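Local coordinates for protein succinate dehydrogenase (Membrane anchor subunit) (Mycolicibacterium smegmatis, PDB 7D6V) that serves as the membrane anchor subunit of succinate dehydrogenase Sdh1, holding a membrane-embedded Rieske-type iron-sulfur cluster and binding ubiquinone, probably to pass electrons to quinone, at residues C[168-171]-C[172-176]; C[254-257]-C[258-261]. All blocks are in the same frame, centred on the assembly; numbering follows the deposited sequence.

Contacts 1 and 2 are short lengths of about two turns near the C-terminal ends of helices 155-175 and 240-264. Neither is touched by another subunit. Their centres lie about 16 Å apart and their nearest atoms about 8 Å, so they do not touch. Helix 188-204 packs against both. Contact 2 has four buried residues and one exposed, Phe256. Contact 1 has three buried and two exposed, Tyr171 and Ile174. In each a methyl group four residues later lies over one face of a tyrosine ring. Contact 1 adds a threonine hydroxyl near two helix carbonyls. The side-chain contacts within contact 2 are largely apolar; its Asp255 has its salt-bridge partner outside, Arg52 of helix 33-55.

Contact 1 (C[168-171]-C[172-176]); sequences VNTY and DAITA
The carbonyl oxygen of Tyr171 takes the backbone N-H of Thr175, with N 3.0 Å from O and an N-H...O angle of 163°. The hydroxyl of Thr175 comes to the same oxygen, with OG1 3.2 Å from Tyr171 O. OG1 also lies 3.0 Å from Asp172 O. Its one proton could serve either carbonyl, and the structure does not settle which. The hydroxyl sits between the backbone N and the carbonyl carbon of its own residue (chi1 63°). This turns OG1 back to the preceding turn and sends the methyl CG2 to the tyrosine.

With CG anti to the backbone N (chi1 178°), the Tyr171 ring runs forward along the helix to lie beside the methyl of Thr175. Thr175 CG2 sits over one ring face, displaced toward the rim. It is 3.8 Å from the centroid of the Tyr171 ring, a CH-pi contact. Its closest ring atom is Tyr171 CZ, with CG2 to CZ 3.6 Å.

The other backbone bonds are regular i to i+4 bonds: Asp172 N to Val168 O, Ala173 N to Asn169 O and Ile174 N to Thr170 O. Val168 and Asp172 point the same way, side by side, and Val168 CG1 is 4.0 Å from Asp172 OD2. The other carboxylate oxygen, OD1, has a weak hydrogen bond to His85 ND1. Thr170 OG1 bonds to Ser166 O one turn back and to Trp200 NE1 of helix 188-204. This is structural packing of helix 155-175 against helix 188-204, where Ala173 touches Val196, and against the loops at Ser72 and His85; the Asn169 side chain is about 14 Å from the iron-sulfur cluster.

In the last part of helix 155-175, Tyr171 O holds the N-H of Thr175, and Asp172 O has a weak bond from Ala176 N. The Thr175 hydroxyl lies close to both. Thr175 therefore joins polar contact with the backbone to apolar cover of the Tyr171 ring.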
loop_
_atom_site.group_PDB
_atom_site.type_symbol
_atom_site.label_atom_id
_atom_site.label_comp_id
_atom_site.label_asym_id
_atom_site.label_seq_id
_atom_site.Cartn_x
_atom_site.Cartn_y
_atom_site.Cartn_z
ATOM N N VAL C 168 -45.740 -10.540 -11.087
ATOM C CA VAL C 168 -47.044 -11.007 -10.611
ATOM C C VAL C 168 -47.501 -10.191 -9.402
ATOM O O VAL C 168 -48.667 -9.779 -9.309
ATOM C CB VAL C 168 -46.985 -12.512 -10.295
ATOM C CG1 VAL C 168 -48.145 -12.919 -9.409
ATOM C CG2 VAL C 168 -46.988 -13.314 -11.578
ATOM N N ASN C 169 -46.589 -9.941 -8.463
ATOM C CA ASN C 169 -46.921 -9.130 -7.296
ATOM C C ASN C 169 -47.246 -7.691 -7.676
ATOM O O ASN C 169 -48.093 -7.060 -7.037
ATOM C CB ASN C 169 -45.776 -9.168 -6.287
ATOM C CG ASN C 169 -45.627 -10.519 -5.633
ATOM O OD1 ASN C 169 -46.573 -11.299 -5.575
ATOM N ND2 ASN C 169 -44.433 -10.808 -5.135
ATOM N N THR C 170 -46.576 -7.150 -8.693
ATOM C CA THR C 170 -46.908 -5.815 -9.173
ATOM C C THR C 170 -48.318 -5.777 -9.742
ATOM O O THR C 170 -49.064 -4.819 -9.513
ATOM C CB THR C 170 -45.894 -5.370 -10.222
ATOM O OG1 THR C 170 -44.576 -5.693 -9.770
ATOM C CG2 THR C 170 -45.989 -3.875 -10.451
ATOM N N TYR C 171 -48.700 -6.813 -10.488
ATOM C CA TYR C 171 -50.073 -6.888 -10.976
ATOM C C TYR C 171 -51.060 -6.930 -9.817
ATOM O O TYR C 171 -52.097 -6.253 -9.845
ATOM C CB TYR C 171 -50.244 -8.110 -11.876
ATOM C CG TYR C 171 -51.654 -8.287 -12.379
ATOM C CD1 TYR C 171 -52.098 -7.618 -13.505
ATOM C CD2 TYR C 171 -52.548 -9.115 -11.718
ATOM C CE1 TYR C 171 -53.386 -7.770 -13.961
ATOM C CE2 TYR C 171 -53.837 -9.271 -12.166
ATOM C CZ TYR C 171 -54.251 -8.598 -13.289
ATOM O OH TYR C 171 -55.539 -8.758 -13.738
ATOM N N ASP C 172 -50.755 -7.729 -8.793
ATOM C CA ASP C 172 -51.614 -7.801 -7.614
ATOM C C ASP C 172 -51.773 -6.432 -6.962
ATOM O O ASP C 172 -52.890 -6.004 -6.643
ATOM C CB ASP C 172 -51.036 -8.801 -6.614
ATOM C CG ASP C 172 -51.457 -10.218 -6.902
ATOM O OD1 ASP C 172 -52.635 -10.429 -7.243
ATOM O OD2 ASP C 172 -50.610 -11.126 -6.794
ATOM N N ALA C 173 -50.658 -5.728 -6.764
ATOM C CA ALA C 173 -50.705 -4.416 -6.131
ATOM C C ALA C 173 -51.505 -3.425 -6.965
ATOM O O ALA C 173 -52.259 -2.613 -6.419
ATOM C CB ALA C 173 -49.289 -3.895 -5.894
ATOM N N ILE C 174 -51.351 -3.467 -8.288
ATOM C CA ILE C 174 -52.090 -2.545 -9.142
ATOM C C ILE C 174 -53.585 -2.826 -9.069
ATOM O O ILE C 174 -54.400 -1.901 -8.988
ATOM C CB ILE C 174 -51.566 -2.612 -10.586
ATOM C CG1 ILE C 174 -50.168 -2.006 -10.666
ATOM C CG2 ILE C 174 -52.506 -1.888 -11.526
ATOM C CD1 ILE C 174 -49.495 -2.201 -11.998
ATOM N N THR C 175 -53.974 -4.101 -9.084
ATOM C CA THR C 175 -55.397 -4.408 -9.001
ATOM C C THR C 175 -55.962 -4.220 -7.600
ATOM O O THR C 175 -57.186 -4.222 -7.440
ATOM C CB THR C 175 -55.669 -5.833 -9.479
ATOM O OG1 THR C 175 -55.013 -6.765 -8.612
ATOM C CG2 THR C 175 -55.159 -6.021 -10.891
ATOM N N ALA C 176 -55.108 -4.053 -6.588
ATOM C CA ALA C 176 -55.597 -3.802 -5.239
ATOM C C ALA C 176 -56.302 -2.458 -5.099
ATOM O O ALA C 176 -57.024 -2.256 -4.118
ATOM C CB ALA C 176 -54.443 -3.881 -4.242
#

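Contact 2 (C[254-257]-C[258-261]); sequences TDFY and IMLV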
loop_
_atom_site.group_PDB
_atom_site.type_symbol
_atom_site.label_atom_id
_atom_site.label_comp_id
_atom_site.label_asym_id
_atom_site.label_seq_id
_atom_site.Cartn_x
_atom_site.Cartn_y
_atom_site.Cartn_z
ATOM N N THR C 254 -46.983 -6.883 5.777
ATOM C CA THR C 254 -48.044 -6.916 4.776
ATOM C C THR C 254 -48.987 -8.086 5.026
ATOM O O THR C 254 -50.215 -7.917 5.044
ATOM C CB THR C 254 -47.431 -6.988 3.380
ATOM O OG1 THR C 254 -46.359 -6.045 3.290
ATOM C CG2 THR C 254 -48.468 -6.648 2.322
ATOM N N ASP C 255 -48.425 -9.279 5.258
ATOM C CA ASP C 255 -49.250 -10.423 5.639
ATOM C C ASP C 255 -50.072 -10.131 6.884
ATOM O O ASP C 255 -51.269 -10.427 6.930
ATOM C CB ASP C 255 -48.389 -11.662 5.873
ATOM C CG ASP C 255 -49.191 -12.948 5.790
ATOM O OD1 ASP C 255 -48.957 -13.763 4.885
ATOM O OD2 ASP C 255 -50.073 -13.148 6.648
ATOM N N PHE C 256 -49.436 -9.582 7.920
ATOM C CA PHE C 256 -50.131 -9.396 9.187
ATOM C C PHE C 256 -51.301 -8.434 9.036
ATOM O O PHE C 256 -52.406 -8.705 9.527
ATOM C CB PHE C 256 -49.146 -8.905 10.246
ATOM C CG PHE C 256 -49.687 -8.955 11.640
ATOM C CD1 PHE C 256 -50.050 -10.161 12.206
ATOM C CD2 PHE C 256 -49.830 -7.801 12.382
ATOM C CE1 PHE C 256 -50.549 -10.214 13.483
ATOM C CE2 PHE C 256 -50.328 -7.848 13.660
ATOM C CZ PHE C 256 -50.689 -9.055 14.211
ATOM N N TYR C 257 -51.089 -7.318 8.336
ATOM C CA TYR C 257 -52.162 -6.352 8.134
ATOM C C TYR C 257 -53.295 -6.950 7.313
ATOM O O TYR C 257 -54.475 -6.778 7.646
ATOM C CB TYR C 257 -51.621 -5.091 7.457
ATOM C CG TYR C 257 -52.674 -4.025 7.275
ATOM C CD1 TYR C 257 -52.944 -3.112 8.279
ATOM C CD2 TYR C 257 -53.410 -3.942 6.104
ATOM C CE1 TYR C 257 -53.909 -2.147 8.121
ATOM C CE2 TYR C 257 -54.375 -2.980 5.939
ATOM C CZ TYR C 257 -54.621 -2.085 6.949
ATOM O OH TYR C 257 -55.585 -1.122 6.785
ATOM N N ILE C 258 -52.961 -7.640 6.218
ATOM C CA ILE C 258 -54.012 -8.201 5.376
ATOM C C ILE C 258 -54.807 -9.243 6.148
ATOM O O ILE C 258 -56.035 -9.300 6.052
ATOM C CB ILE C 258 -53.422 -8.776 4.076
ATOM C CG1 ILE C 258 -52.900 -7.648 3.193
ATOM C CG2 ILE C 258 -54.475 -9.551 3.310
ATOM C CD1 ILE C 258 -52.401 -8.106 1.852
ATOM N N MET C 259 -54.121 -10.075 6.936
ATOM C CA MET C 259 -54.807 -11.051 7.773
ATOM C C MET C 259 -55.742 -10.376 8.767
ATOM O O MET C 259 -56.868 -10.840 8.985
ATOM C CB MET C 259 -53.786 -11.905 8.515
ATOM C CG MET C 259 -54.396 -12.986 9.379
ATOM S SD MET C 259 -53.132 -13.960 10.204
ATOM C CE MET C 259 -52.544 -12.777 11.409
ATOM N N LEU C 260 -55.285 -9.290 9.394
ATOM C CA LEU C 260 -56.135 -8.583 10.345
ATOM C C LEU C 260 -57.392 -8.056 9.671
ATOM O O LEU C 260 -58.494 -8.159 10.222
ATOM C CB LEU C 260 -55.358 -7.439 10.988
ATOM C CG LEU C 260 -54.383 -7.821 12.093
ATOM C CD1 LEU C 260 -53.395 -6.701 12.308
ATOM C CD2 LEU C 260 -55.148 -8.113 13.359
ATOM N N VAL C 261 -57.247 -7.500 8.469
ATOM C CA VAL C 261 -58.405 -6.950 7.772
ATOM C C VAL C 261 -59.348 -8.061 7.317
ATOM O O VAL C 261 -60.573 -7.916 7.396
ATOM C CB VAL C 261 -57.955 -6.066 6.598
ATOM C CG1 VAL C 261 -59.158 -5.513 5.868
ATOM C CG2 VAL C 261 -57.089 -4.935 7.105
#
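Residues 254-261 form regular alpha-helix, with four i to i+4 bonds, from Ile258 N to Thr254 O through Val261 N to Tyr257 O, at 2.9 to 3.0 Å between N and O. Two aromatic rings lie on these two turns. Val261 CG2 sits over one face of the Tyr257 ring, offset toward its rim. It is 3.9 Å from the centroid and 26° off the normal, a CH-pi contact.

Phe256 meets two residues. Leu260 lies over one face of its ring, and Leu260 CD1 is 3.5 Å from Phe256 CE2. Met259 CE comes to the ring obliquely, from the same side of its plane but beside the CD1 rim, 3.7 Å from Phe256 CD1. The methionine chain is extended through chi2 and bends at chi3 (72°), which brings the terminal methyl to the ring. Ile258 CD1 comes to 4.2 Å from Thr254 CG2.

Helix 33-55 lies alongside: its Arg52 NE forms a salt bridge with Asp255 OD2, and its Tyr48 touches Asp255 and Phe256. Thr254 and Tyr257 pack on helix 188-204 at Ile191. Ile258 rests on Thr68, just after strand 66-67.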